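Local coordinates for protein phytochromobilin synthase (PDB 6KME) that binds biliverdin IX alpha and probably reduces it, with electrons from ferredoxin, to phytochromobilin, the chromophore of plant phytochromes, at residues A[151-154]-A[155-159]; A[204-207]-A[208-211]; A[232-235]-A[236-240]. The protein carries 1 engineered substitution. All blocks are in the same frame, centred on the assembly; numbering follows the deposited sequence. Where two conformers were deposited one is given.

Contact 1 (A[151-154]-A[155-159])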
ATOM      1  N   ILE A 151     -14.834  10.780   4.559  1.00 29.78           N
ATOM      2  CA  ILE A 151     -14.269  11.433   5.742  1.00 30.51           C
ATOM      3  C   ILE A 151     -14.835  10.820   7.024  1.00 33.05           C
ATOM      4  O   ILE A 151     -14.102  10.610   7.997  1.00 33.51           O
ATOM      5  CB  ILE A 151     -14.500  12.960   5.685  1.00 33.35           C
ATOM      6  CG1 ILE A 151     -13.793  13.579   4.473  1.00 32.86           C
ATOM      7  CG2 ILE A 151     -14.055  13.654   6.991  1.00 35.76           C
ATOM      8  CD1 ILE A 151     -12.411  13.016   4.194  1.00 30.01           C
ATOM      9  N   THR A 152     -16.138  10.502   7.053  1.00 36.08           N
ATOM     10  CA  THR A 152     -16.713   9.904   8.256  0.63 37.88           C
ATOM     11  C   THR A 152     -16.120   8.525   8.533  1.00 33.52           C
ATOM     12  O   THR A 152     -15.941   8.145   9.696  1.00 33.92           O
ATOM     13  CB  THR A 152     -18.239   9.821   8.136  0.63 40.63           C
ATOM     14  OG1 THR A 152     -18.592   9.021   7.004  0.63 43.73           O
ATOM     15  CG2 THR A 152     -18.838  11.209   7.970  0.63 39.88           C
ATOM     16  N   LEU A 153     -15.802   7.766   7.481  1.00 30.12           N
ATOM     17  CA  LEU A 153     -15.139   6.480   7.682  1.00 30.57           C
ATOM     18  C   LEU A 153     -13.766   6.669   8.329  1.00 37.99           C
ATOM     19  O   LEU A 153     -13.421   5.981   9.296  1.00 30.00           O
ATOM     20  CB  LEU A 153     -15.008   5.728   6.356  1.00 30.05           C
ATOM     21  CG  LEU A 153     -14.104   4.482   6.332  1.00 31.43           C
ATOM     22  CD1 LEU A 153     -14.623   3.363   7.231  1.00 28.13           C
ATOM     23  CD2 LEU A 153     -13.917   3.975   4.900  1.00 34.83           C
ATOM     24  N   GLY A 154     -12.964   7.599   7.804  1.00 31.27           N
ATOM     25  CA  GLY A 154     -11.670   7.861   8.408  1.00 26.34           C
ATOM     26  C   GLY A 154     -11.782   8.342   9.840  1.00 31.03           C
ATOM     27  O   GLY A 154     -10.933   8.011  10.678  1.00 31.89           O
ATOM     28  N   LEU A 155     -12.828   9.120  10.145  1.00 28.45           N
ATOM     29  CA  LEU A 155     -13.013   9.612  11.504  1.00 30.70           C
ATOM     30  C   LEU A 155     -13.351   8.473  12.462  1.00 34.28           C
ATOM     31  O   LEU A 155     -12.904   8.472  13.616  1.00 39.21           O
ATOM     32  CB  LEU A 155     -14.102  10.686  11.520  1.00 33.86           C
ATOM     33  CG  LEU A 155     -14.117  11.646  12.705  1.00 52.11           C
ATOM     34  CD1 LEU A 155     -12.782  12.352  12.838  1.00 45.69           C
ATOM     35  CD2 LEU A 155     -15.245  12.648  12.542  1.00 60.54           C
ATOM     36  N   LYS A 156     -14.125   7.490  11.997  1.00 37.95           N
ATOM     37  CA  LYS A 156     -14.502   6.357  12.842  1.00 37.03           C
ATOM     38  C   LYS A 156     -13.277   5.635  13.388  1.00 35.30           C
ATOM     39  O   LYS A 156     -13.207   5.321  14.581  1.00 42.30           O
ATOM     40  CB  LYS A 156     -15.376   5.384  12.049  1.00 37.53           C
ATOM     41  CG  LYS A 156     -15.846   4.164  12.828  1.00 40.84           C
ATOM     42  CD  LYS A 156     -16.571   3.189  11.903  1.00 47.51           C
ATOM     43  CE  LYS A 156     -17.327   2.115  12.678  1.00 50.58           C
ATOM     44  NZ  LYS A 156     -17.896   1.086  11.755  1.00 53.21           N
ATOM     45  N   TYR A 157     -12.296   5.357  12.531  1.00 29.64           N
ATOM     46  CA  TYR A 157     -11.166   4.544  12.961  1.00 33.60           C
ATOM     47  C   TYR A 157      -9.991   5.359  13.478  1.00 41.21           C
ATOM     48  O   TYR A 157      -9.185   4.833  14.255  1.00 41.65           O
ATOM     49  CB  TYR A 157     -10.729   3.630  11.819  1.00 34.74           C
ATOM     50  CG  TYR A 157     -11.718   2.510  11.645  1.00 33.95           C
ATOM     51  CD1 TYR A 157     -11.745   1.456  12.545  1.00 38.02           C
ATOM     52  CD2 TYR A 157     -12.660   2.532  10.624  1.00 34.48           C
ATOM     53  CE1 TYR A 157     -12.654   0.440  12.423  1.00 34.07           C
ATOM     54  CE2 TYR A 157     -13.579   1.513  10.488  1.00 34.33           C
ATOM     55  CZ  TYR A 157     -13.566   0.469  11.394  1.00 32.56           C
ATOM     56  OH  TYR A 157     -14.469  -0.552  11.288  1.00 31.96           O
ATOM     57  N   SER A 158      -9.881   6.632  13.088  1.00 42.41           N
ATOM     58  CA  SER A 158      -8.845   7.480  13.668  1.00 47.03           C
ATOM     59  C   SER A 158      -9.018   7.605  15.177  1.00 47.54           C
ATOM     60  O   SER A 158      -8.039   7.825  15.901  1.00 42.12           O
ATOM     61  CB  SER A 158      -8.863   8.861  13.014  1.00 38.88           C
ATOM     62  OG  SER A 158      -9.896   9.658  13.577  1.00 47.58           O
ATOM     63  N   LYS A 159     -10.248   7.462  15.672  1.00 50.73           N
ATOM     64  CA  LYS A 159     -10.464   7.497  17.115  1.00 49.17           C
ATOM     65  C   LYS A 159     -10.013   6.201  17.779  1.00 49.31           C
ATOM     66  O   LYS A 159      -9.448   6.228  18.876  1.00 55.15           O
ATOM     67  CB  LYS A 159     -11.939   7.765  17.419  1.00 56.69           C
ATOM     68  CG  LYS A 159     -12.455   9.080  16.861  1.00 60.79           C
ATOM     69  CD  LYS A 159     -13.915   9.297  17.222  1.00 66.12           C
ATOM     70  CE  LYS A 159     -14.479  10.532  16.538  1.00 66.73           C
ATOM     71  NZ  LYS A 159     -15.911  10.749  16.888  1.00 69.26           N
TER
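Leu155 sits one helical turn on from Ile151 and donates its backbone N-H to Ile151 O, with 2.9 Å from Leu155 N to that oxygen. The same oxygen lies against the base of the side chain, Leu155 CB to Ile151 O being 3.5 Å. With CG anti to the backbone N (chi1 -160°), the branched end of Leu155 runs off from this turn and packs on Ala306 and Arg307 of a loop. Gly154 is buried and contributes backbone alone. Its O accepts from Ser158 N at 3.0 Å, and Ser158 CB sits close by, 3.2 Å from Gly154 O. Ser158 OG turns to a different carbonyl, donating to Leu155 O at 3.2 Å and meeting it well off the line of the C=O bond (109°). Leu153 works on another side of the helix: its CD1 comes up to the Tyr157 ring at the edge, in plane, 3.9 Å from Tyr157 CE2. Lys156 CG lies over one face of that ring, toward its rim, and Tyr157 OH is hydrogen-bonded to Asp200. Such i to i+4 bonding, plus a serine hydroxyl turned back to the carbonyl three residues earlier, is typical of an alpha helix, here 151-160, packed on helix 188-211.

Contact 2 (A[204-207]-A[208-211])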
ATOM      1  N   ALA A 204     -15.305  -0.023   1.063  1.00 22.26           N
ATOM      2  CA  ALA A 204     -15.361   1.332   0.521  1.00 26.96           C
ATOM      3  C   ALA A 204     -14.655   1.407  -0.826  1.00 19.55           C
ATOM      4  O   ALA A 204     -15.162   2.032  -1.764  1.00 22.00           O
ATOM      5  CB  ALA A 204     -14.740   2.331   1.513  1.00 23.31           C
ATOM      6  N   TRP A 205     -13.483   0.770  -0.935  1.00 18.63           N
ATOM      7  CA  TRP A 205     -12.720   0.793  -2.180  1.00 22.31           C
ATOM      8  C   TRP A 205     -13.472   0.067  -3.292  1.00 25.73           C
ATOM      9  O   TRP A 205     -13.503   0.533  -4.440  1.00 22.77           O
ATOM     10  CB  TRP A 205     -11.338   0.171  -1.961  1.00 19.15           C
ATOM     11  CG  TRP A 205     -10.479   0.204  -3.211  1.00 19.76           C
ATOM     12  CD1 TRP A 205      -9.696   1.238  -3.637  1.00 16.72           C
ATOM     13  CD2 TRP A 205     -10.353  -0.830  -4.201  1.00 22.19           C
ATOM     14  NE1 TRP A 205      -9.096   0.918  -4.835  1.00 23.44           N
ATOM     15  CE2 TRP A 205      -9.484  -0.344  -5.205  1.00 23.06           C
ATOM     16  CE3 TRP A 205     -10.897  -2.121  -4.338  1.00 19.39           C
ATOM     17  CZ2 TRP A 205      -9.135  -1.100  -6.332  1.00 22.79           C
ATOM     18  CZ3 TRP A 205     -10.557  -2.872  -5.459  1.00 23.97           C
ATOM     19  CH2 TRP A 205      -9.682  -2.358  -6.445  1.00 23.20           C
ATOM     20  N   LEU A 206     -14.101  -1.067  -2.965  1.00 23.50           N
ATOM     21  CA  LEU A 206     -14.905  -1.775  -3.964  1.00 25.44           C
ATOM     22  C   LEU A 206     -16.083  -0.929  -4.437  1.00 27.10           C
ATOM     23  O   LEU A 206     -16.482  -1.013  -5.606  1.00 26.80           O
ATOM     24  CB  LEU A 206     -15.390  -3.115  -3.400  1.00 23.65           C
ATOM     25  CG  LEU A 206     -14.330  -4.213  -3.210  1.00 26.36           C
ATOM     26  CD1 LEU A 206     -14.932  -5.371  -2.439  1.00 28.11           C
ATOM     27  CD2 LEU A 206     -13.773  -4.722  -4.553  1.00 27.65           C
ATOM     28  N   GLY A 207     -16.650  -0.108  -3.550  1.00 29.00           N
ATOM     29  CA  GLY A 207     -17.706   0.803  -3.964  1.00 24.81           C
ATOM     30  C   GLY A 207     -17.208   1.890  -4.894  1.00 26.39           C
ATOM     31  O   GLY A 207     -17.927   2.306  -5.802  1.00 26.19           O
ATOM     32  N   LEU A 208     -15.970   2.360  -4.686  1.00 23.00           N
ATOM     33  CA  LEU A 208     -15.345   3.255  -5.655  1.00 24.46           C
ATOM     34  C   LEU A 208     -15.127   2.556  -6.989  1.00 23.45           C
ATOM     35  O   LEU A 208     -15.370   3.142  -8.054  1.00 23.30           O
ATOM     36  CB  LEU A 208     -14.008   3.772  -5.111  1.00 21.93           C
ATOM     37  CG  LEU A 208     -14.083   4.633  -3.838  1.00 22.45           C
ATOM     38  CD1 LEU A 208     -12.682   5.135  -3.506  1.00 20.14           C
ATOM     39  CD2 LEU A 208     -15.063   5.786  -4.019  1.00 26.09           C
ATOM     40  N   MET A 209     -14.654   1.303  -6.951  1.00 21.20           N
ATOM     41  CA  MET A 209     -14.475   0.545  -8.188  1.00 29.32           C
ATOM     42  C   MET A 209     -15.781   0.444  -8.985  1.00 28.48           C
ATOM     43  O   MET A 209     -15.773   0.624 -10.210  1.00 23.88           O
ATOM     44  CB  MET A 209     -13.910  -0.844  -7.886  1.00 21.15           C
ATOM     45  CG  MET A 209     -13.667  -1.673  -9.165  1.00 30.70           C
ATOM     46  SD  MET A 209     -13.026  -3.336  -8.859  1.00 27.01           S
ATOM     47  CE  MET A 209     -14.531  -4.218  -8.483  1.00 23.72           C
ATOM     48  N   ASP A 210     -16.912   0.177  -8.313  1.00 24.94           N
ATOM     49  CA  ASP A 210     -18.206   0.115  -9.008  1.00 26.22           C
ATOM     50  C   ASP A 210     -18.447   1.341  -9.872  1.00 31.41           C
ATOM     51  O   ASP A 210     -18.993   1.238 -10.976  1.00 29.58           O
ATOM     52  CB  ASP A 210     -19.371   0.035  -8.019  1.00 26.24           C
ATOM     53  CG  ASP A 210     -19.397  -1.243  -7.213  1.00 30.97           C
ATOM     54  OD1 ASP A 210     -18.693  -2.220  -7.573  1.00 31.93           O
ATOM     55  OD2 ASP A 210     -20.165  -1.257  -6.218  1.00 33.23           O
ATOM     56  N   ARG A 211     -18.094   2.518  -9.356  1.00 26.91           N
ATOM     57  CA  ARG A 211     -18.406   3.793  -9.988  1.00 28.40           C
ATOM     58  C   ARG A 211     -17.307   4.281 -10.930  1.00 28.53           C
ATOM     59  O   ARG A 211     -17.455   5.346 -11.537  1.00 34.48           O
ATOM     60  CB  ARG A 211     -18.671   4.851  -8.901  1.00 27.77           C
ATOM     61  CG  ARG A 211     -20.130   5.285  -8.795  1.00 29.51           C
ATOM     62  CD  ARG A 211     -21.023   4.199  -8.209  1.00 47.84           C
ATOM     63  NE  ARG A 211     -22.424   4.629  -8.106  1.00 44.71           N
ATOM     64  CZ  ARG A 211     -22.970   5.135  -7.000  1.00 39.01           C
ATOM     65  NH1 ARG A 211     -22.237   5.279  -5.902  1.00 38.76           N
ATOM     66  NH2 ARG A 211     -24.247   5.502  -6.982  1.00 38.66           N
TER
HETATM   67  O   HOH W   1     -19.280   4.683  -5.358  1.00 42.50           O
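Gly207 O and the Arg211 side chain are joined through one water, which donates to Gly207 O at 2.8 Å and accepts from Arg211 NH1 at 3.1 Å. The water lies at the edge of the guanidinium, in its plane; the chain, bent at chi2 (71°), reaches outward and partly back toward Gly207, so that NH1 meets the water. Two residues earlier along the helix, Met209 N donates to Trp205 O at 2.9 Å, and the two side chains meet as well. The extended Met209 chain, with CG anti to the backbone N (chi1 -178°), brings SD to 4.2 Å from Trp205 CZ3, an oblique Met-aromatic contact. A bend at chi3 (82°) then turns the methyl toward Leu206, with Met209 CE 4.0 Å from Leu206 CD2; these two side chains run side by side in the same direction. Leu206 O in turn accepts from Asp210 N at 3.0 Å. Asp210 OD1 also stands 3.2 Å from Leu206 O, but both are acceptors, and this carboxylate oxygen finds its hydrogen-bond partner in His47 ND1. Leu208 keeps its CB close against Trp205 O. Around this end of helix 188-211, helix 34-47 packs on Leu206 and Met209. Trp205 and Leu208 lean on Leu130 of strand 123-131, Trp205 and Met209 touch Ile81 of strand 81-91, and Trp205 NE1 is hydrogen-bonded to Pro111 O, so the helix lies against the antiparallel sheet.

Contact 3 (A[232-235]-A[236-240]). With BLA (biliverdine IX alpha), chain B.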
ATOM      1  N   LEU A 232       4.893   3.112  -7.718  1.00 17.90           N
ATOM      2  CA  LEU A 232       5.587   1.826  -7.644  1.00 18.52           C
ATOM      3  C   LEU A 232       7.088   2.031  -7.490  1.00 17.11           C
ATOM      4  O   LEU A 232       7.768   1.251  -6.809  1.00 19.90           O
ATOM      5  CB  LEU A 232       5.316   0.993  -8.909  1.00 18.24           C
ATOM      6  CG  LEU A 232       3.856   0.652  -9.192  1.00 20.95           C
ATOM      7  CD1 LEU A 232       3.707   0.007 -10.586  1.00 21.18           C
ATOM      8  CD2 LEU A 232       3.320  -0.256  -8.090  1.00 19.67           C
ATOM      9  N   THR A 233       7.623   3.050  -8.151  1.00 17.32           N
ATOM     10  CA  THR A 233       9.057   3.291  -8.089  1.00 17.78           C
ATOM     11  C   THR A 233       9.471   3.706  -6.684  1.00 23.24           C
ATOM     12  O   THR A 233      10.474   3.208  -6.151  1.00 20.76           O
ATOM     13  CB  THR A 233       9.448   4.358  -9.106  1.00 19.61           C
ATOM     14  OG1 THR A 233       9.208   3.869 -10.434  1.00 21.87           O
ATOM     15  CG2 THR A 233      10.919   4.711  -8.953  1.00 21.14           C
ATOM     16  N   TRP A 234       8.705   4.610  -6.064  1.00 19.67           N
ATOM     17  CA  TRP A 234       8.990   4.999  -4.684  1.00 19.31           C
ATOM     18  C   TRP A 234       8.986   3.787  -3.762  1.00 22.40           C
ATOM     19  O   TRP A 234       9.962   3.534  -3.040  1.00 19.52           O
ATOM     20  CB  TRP A 234       7.975   6.036  -4.194  1.00 16.85           C
ATOM     21  CG  TRP A 234       8.044   6.208  -2.704  1.00 20.49           C
ATOM     22  CD1 TRP A 234       7.214   5.646  -1.766  1.00 25.41           C
ATOM     23  CD2 TRP A 234       9.035   6.950  -1.970  1.00 20.71           C
ATOM     24  NE1 TRP A 234       7.622   6.008  -0.498  1.00 21.86           N
ATOM     25  CE2 TRP A 234       8.730   6.812  -0.596  1.00 26.27           C
ATOM     26  CE3 TRP A 234      10.132   7.737  -2.346  1.00 23.14           C
ATOM     27  CZ2 TRP A 234       9.498   7.420   0.410  1.00 26.94           C
ATOM     28  CZ3 TRP A 234      10.894   8.350  -1.339  1.00 26.28           C
ATOM     29  CH2 TRP A 234      10.569   8.182   0.017  1.00 20.17           C
ATOM     30  N   ARG A 235       7.898   3.010  -3.790  1.00 20.02           N
ATOM     31  CA  ARG A 235       7.757   1.900  -2.855  1.00 16.93           C
ATOM     32  C   ARG A 235       8.773   0.803  -3.126  1.00 20.09           C
ATOM     33  O   ARG A 235       9.317   0.214  -2.183  1.00 18.92           O
ATOM     34  CB  ARG A 235       6.322   1.354  -2.897  1.00 19.73           C
ATOM     35  CG  ARG A 235       5.287   2.335  -2.335  1.00 19.93           C
ATOM     36  CD  ARG A 235       3.956   1.656  -1.999  1.00 22.26           C
ATOM     37  NE  ARG A 235       4.116   0.715  -0.891  1.00 19.86           N
ATOM     38  CZ  ARG A 235       3.194  -0.166  -0.523  1.00 24.55           C
ATOM     39  NH1 ARG A 235       2.026  -0.220  -1.166  1.00 20.16           N
ATOM     40  NH2 ARG A 235       3.437  -0.989   0.487  1.00 21.12           N
ATOM     41  N   SER A 236       9.074   0.515  -4.394  1.00 18.92           N
ATOM     42  CA  SER A 236      10.036  -0.557  -4.618  1.00 23.56           C
ATOM     43  C   SER A 236      11.429  -0.167  -4.139  1.00 20.45           C
ATOM     44  O   SER A 236      12.226  -1.051  -3.813  1.00 18.24           O
ATOM     45  CB  SER A 236      10.056  -0.984  -6.091  1.00 29.66           C
ATOM     46  OG  SER A 236      10.662  -0.004  -6.892  1.00 36.52           O
ATOM     47  N   GLU A 237      11.725   1.129  -4.037  1.00 20.55           N
ATOM     48  CA  GLU A 237      13.021   1.576  -3.526  1.00 21.71           C
ATOM     49  C   GLU A 237      13.053   1.722  -2.001  1.00 18.27           C
ATOM     50  O   GLU A 237      14.066   1.388  -1.379  1.00 19.18           O
ATOM     51  CB  GLU A 237      13.414   2.909  -4.180  1.00 19.11           C
ATOM     52  CG  GLU A 237      14.832   3.409  -3.828  1.00 20.07           C
ATOM     53  CD  GLU A 237      15.943   2.634  -4.542  1.00 33.56           C
ATOM     54  OE1 GLU A 237      15.740   2.208  -5.697  1.00 35.88           O
ATOM     55  OE2 GLU A 237      17.024   2.453  -3.944  1.00 28.22           O
ATOM     56  N   LYS A 238      11.971   2.204  -1.377  1.00 17.52           N
ATOM     57  CA  LYS A 238      12.034   2.713  -0.005  1.00 18.88           C
ATOM     58  C   LYS A 238      11.038   2.112   0.991  1.00 22.17           C
ATOM     59  O   LYS A 238      11.047   2.539   2.156  1.00 21.03           O
ATOM     60  CB  LYS A 238      11.844   4.244  -0.006  1.00 20.72           C
ATOM     61  CG  LYS A 238      13.006   5.044  -0.631  1.00 20.54           C
ATOM     62  CD  LYS A 238      14.323   4.744   0.081  1.00 19.69           C
ATOM     63  CE  LYS A 238      15.479   5.623  -0.391  1.00 21.26           C
ATOM     64  NZ  LYS A 238      16.783   5.151   0.187  1.00 19.73           N
ATOM     65  N   ASP A 239      10.167   1.174   0.587  1.00 22.41           N
ATOM     66  CA  ASP A 239       9.194   0.627   1.536  1.00 22.19           C
ATOM     67  C   ASP A 239       9.925   0.044   2.746  1.00 24.16           C
ATOM     68  O   ASP A 239      10.939  -0.645   2.587  1.00 21.81           O
ATOM     69  CB  ASP A 239       8.318  -0.455   0.893  1.00 21.09           C
ATOM     70  CG  ASP A 239       6.802  -0.106   0.917  1.00 25.59           C
ATOM     71  OD1 ASP A 239       6.416   1.039   0.588  1.00 27.65           O
ATOM     72  OD2 ASP A 239       5.994  -1.000   1.249  1.00 33.29           O
ATOM     73  N   PRO A 240       9.452   0.306   3.965  1.00 24.96           N
ATOM     74  CA  PRO A 240      10.189  -0.174   5.152  1.00 26.54           C
ATOM     75  C   PRO A 240      10.330  -1.694   5.246  1.00 26.51           C
ATOM     76  O   PRO A 240      11.272  -2.163   5.891  1.00 30.34           O
ATOM     77  CB  PRO A 240       9.373   0.394   6.318  1.00 25.81           C
ATOM     78  CG  PRO A 240       8.756   1.638   5.748  1.00 27.90           C
ATOM     79  CD  PRO A 240       8.374   1.235   4.334  1.00 24.94           C
TER
HETATM   80  CHA BLA B 401       7.566   0.510   9.656  1.00 26.90           C
HETATM   81  NA  BLA B 401       6.055   0.889   7.583  1.00 22.67           N
HETATM   82  C1A BLA B 401       6.754   1.371   8.702  1.00 25.68           C
HETATM   83  C2A BLA B 401       6.563   2.821   8.747  1.00 19.64           C
HETATM   84  C3A BLA B 401       5.724   3.182   7.602  1.00 18.48           C
HETATM   85  C4A BLA B 401       5.425   1.968   6.897  1.00 26.86           C
HETATM   86  CMA BLA B 401       5.201   4.557   7.182  1.00 21.24           C
HETATM   87  CAA BLA B 401       7.214   3.718   9.837  1.00 19.04           C
HETATM   88  CBA BLA B 401       8.649   3.981   9.466  1.00 18.80           C
HETATM   89  CGA BLA B 401       8.765   5.270   8.572  1.00 21.66           C
HETATM   90  O1A BLA B 401       8.231   6.205   9.091  1.00 18.06           O
HETATM   91  O2A BLA B 401       9.366   5.087   7.554  1.00 21.19           O
HETATM   92  CHB BLA B 401       4.559   1.773   5.645  1.00 23.03           C
HETATM   93  NB  BLA B 401       5.147   3.644   4.209  1.00 27.32           N
HETATM   94  C1B BLA B 401       4.512   2.395   4.401  1.00 32.80           C
HETATM   95  C2B BLA B 401       3.527   2.331   3.157  1.00 26.85           C
HETATM   96  C3B BLA B 401       3.838   3.339   2.253  1.00 24.99           C
HETATM   97  C4B BLA B 401       4.938   4.182   2.903  1.00 26.69           C
HETATM   98  CMB BLA B 401       2.617   1.129   2.975  1.00 32.39           C
HETATM   99  OB  BLA B 401       5.601   5.116   2.482  1.00 24.53           O
HETATM  100  CAB BLA B 401       3.391   3.867   0.912  1.00 24.98           C
HETATM  101  CBB BLA B 401       3.777   4.821   0.032  1.00 35.01           C
HETATM  102  NC  BLA B 401       6.275  -3.653   6.637  1.00 34.64           N
HETATM  103  C1C BLA B 401       5.505  -4.097   5.538  1.00 46.34           C
HETATM  104  C2C BLA B 401       5.993  -5.522   5.243  1.00 36.77           C
HETATM  105  C3C BLA B 401       6.993  -5.818   6.169  1.00 23.62           C
HETATM  106  C4C BLA B 401       7.203  -4.603   7.105  1.00 25.11           C
HETATM  107  CMC BLA B 401       5.353  -6.291   4.080  1.00 38.79           C
HETATM  108  OC  BLA B 401       4.676  -3.326   5.081  1.00 58.59           O
HETATM  109  CAC BLA B 401       7.753  -7.094   6.253  1.00 28.03           C
HETATM  110  CBC BLA B 401       8.174  -7.986   5.329  1.00 36.83           C
HETATM  111  CHD BLA B 401       8.015  -4.287   8.161  1.00 19.95           C
HETATM  112  ND  BLA B 401       7.514  -1.785   8.615  1.00 27.70           N
HETATM  113  C1D BLA B 401       8.135  -2.941   8.854  1.00 25.66           C
HETATM  114  C2D BLA B 401       9.103  -2.851  10.020  1.00 24.64           C
HETATM  115  C3D BLA B 401       9.031  -1.554  10.494  1.00 27.05           C
HETATM  116  C4D BLA B 401       7.999  -0.805   9.602  1.00 25.16           C
HETATM  117  CMD BLA B 401       9.913  -4.062  10.441  1.00 23.81           C
HETATM  118  CAD BLA B 401       9.745  -0.827  11.640  1.00 23.27           C
HETATM  119  CBD BLA B 401      11.213  -0.557  11.370  1.00 26.66           C
HETATM  120  CGD BLA B 401      11.503   0.535  10.248  1.00 32.64           C
HETATM  121  O1D BLA B 401      12.307   0.126   9.430  1.00 31.16           O
HETATM  122  O2D BLA B 401      10.883   1.580  10.401  1.00 29.38           O
HETATM  123  O   HOH W   2      12.694   1.839  -7.640  1.00 36.26           O
HETATM  124  O   HOH W   3       7.147   3.576   0.990  1.00 37.68           O
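Arg235 and Asp239 form a side-on, two-bond salt bridge where helix 218-238 ends and the chain enters the biliverdin pocket. Arg235 NE binds Asp239 OD1 at 2.8 Å, nearly straight at 171° but from above the carboxylate plane, while Arg235 NH2 takes the syn side of Asp239 OD2 at 2.7 Å. The two planes are turned 39° apart. Asn116 OD1 also binds Arg235 NH2, and Tyr231 OH binds Arg235 NH1, so the guanidinium is held at several points. A leucine here would probably leave the Asp239 carboxylate without its charged mate, less firmly fixed beside the bilin. Backbone bonds finish the helix: Lys238 N to Trp234 O and Asp239 N to Arg235 O. Among the nonpolar contacts, Lys238 CB makes a CH-pi contact over one face of the Trp234 six-membered ring, 4.0 Å from its centroid, and Phe174 stacks with Trp234. One water ties the pieces together, donating to Asp239 OD1 at 2.7 Å and more weakly to the biliverdin oxygen OB, and accepting a weak bond from Trp234 NE1. Against the ligand itself, methyl CMB lies over a face of the guanidinium, 3.4 Å from Arg235 NH2, and Pro240 CG approaches pyrrole nitrogen NA to 3.4 Å.

Contacts 1 and 2 belong to neighbouring helices that touch: Leu153 CD2 of contact 1 packs on Ala204 CB of contact 2 at 3.9 Å, although their centres are 18 Å apart. Contact 3 lies across the chain's centre from both, about 27 Å from contact 1 and 26 Å from contact 2 between centres, with nearest atoms about 18 and 12 Å away. It is the one of the three that lines the biliverdin pocket. Contact 2 is more remote, the Trp205 side chain standing about 14 Å from the ligand, and contact 1 is plain helix packing beside it. Helices 188-211 and 218-238, which carry contacts 2 and 3, follow each other directly in the chain.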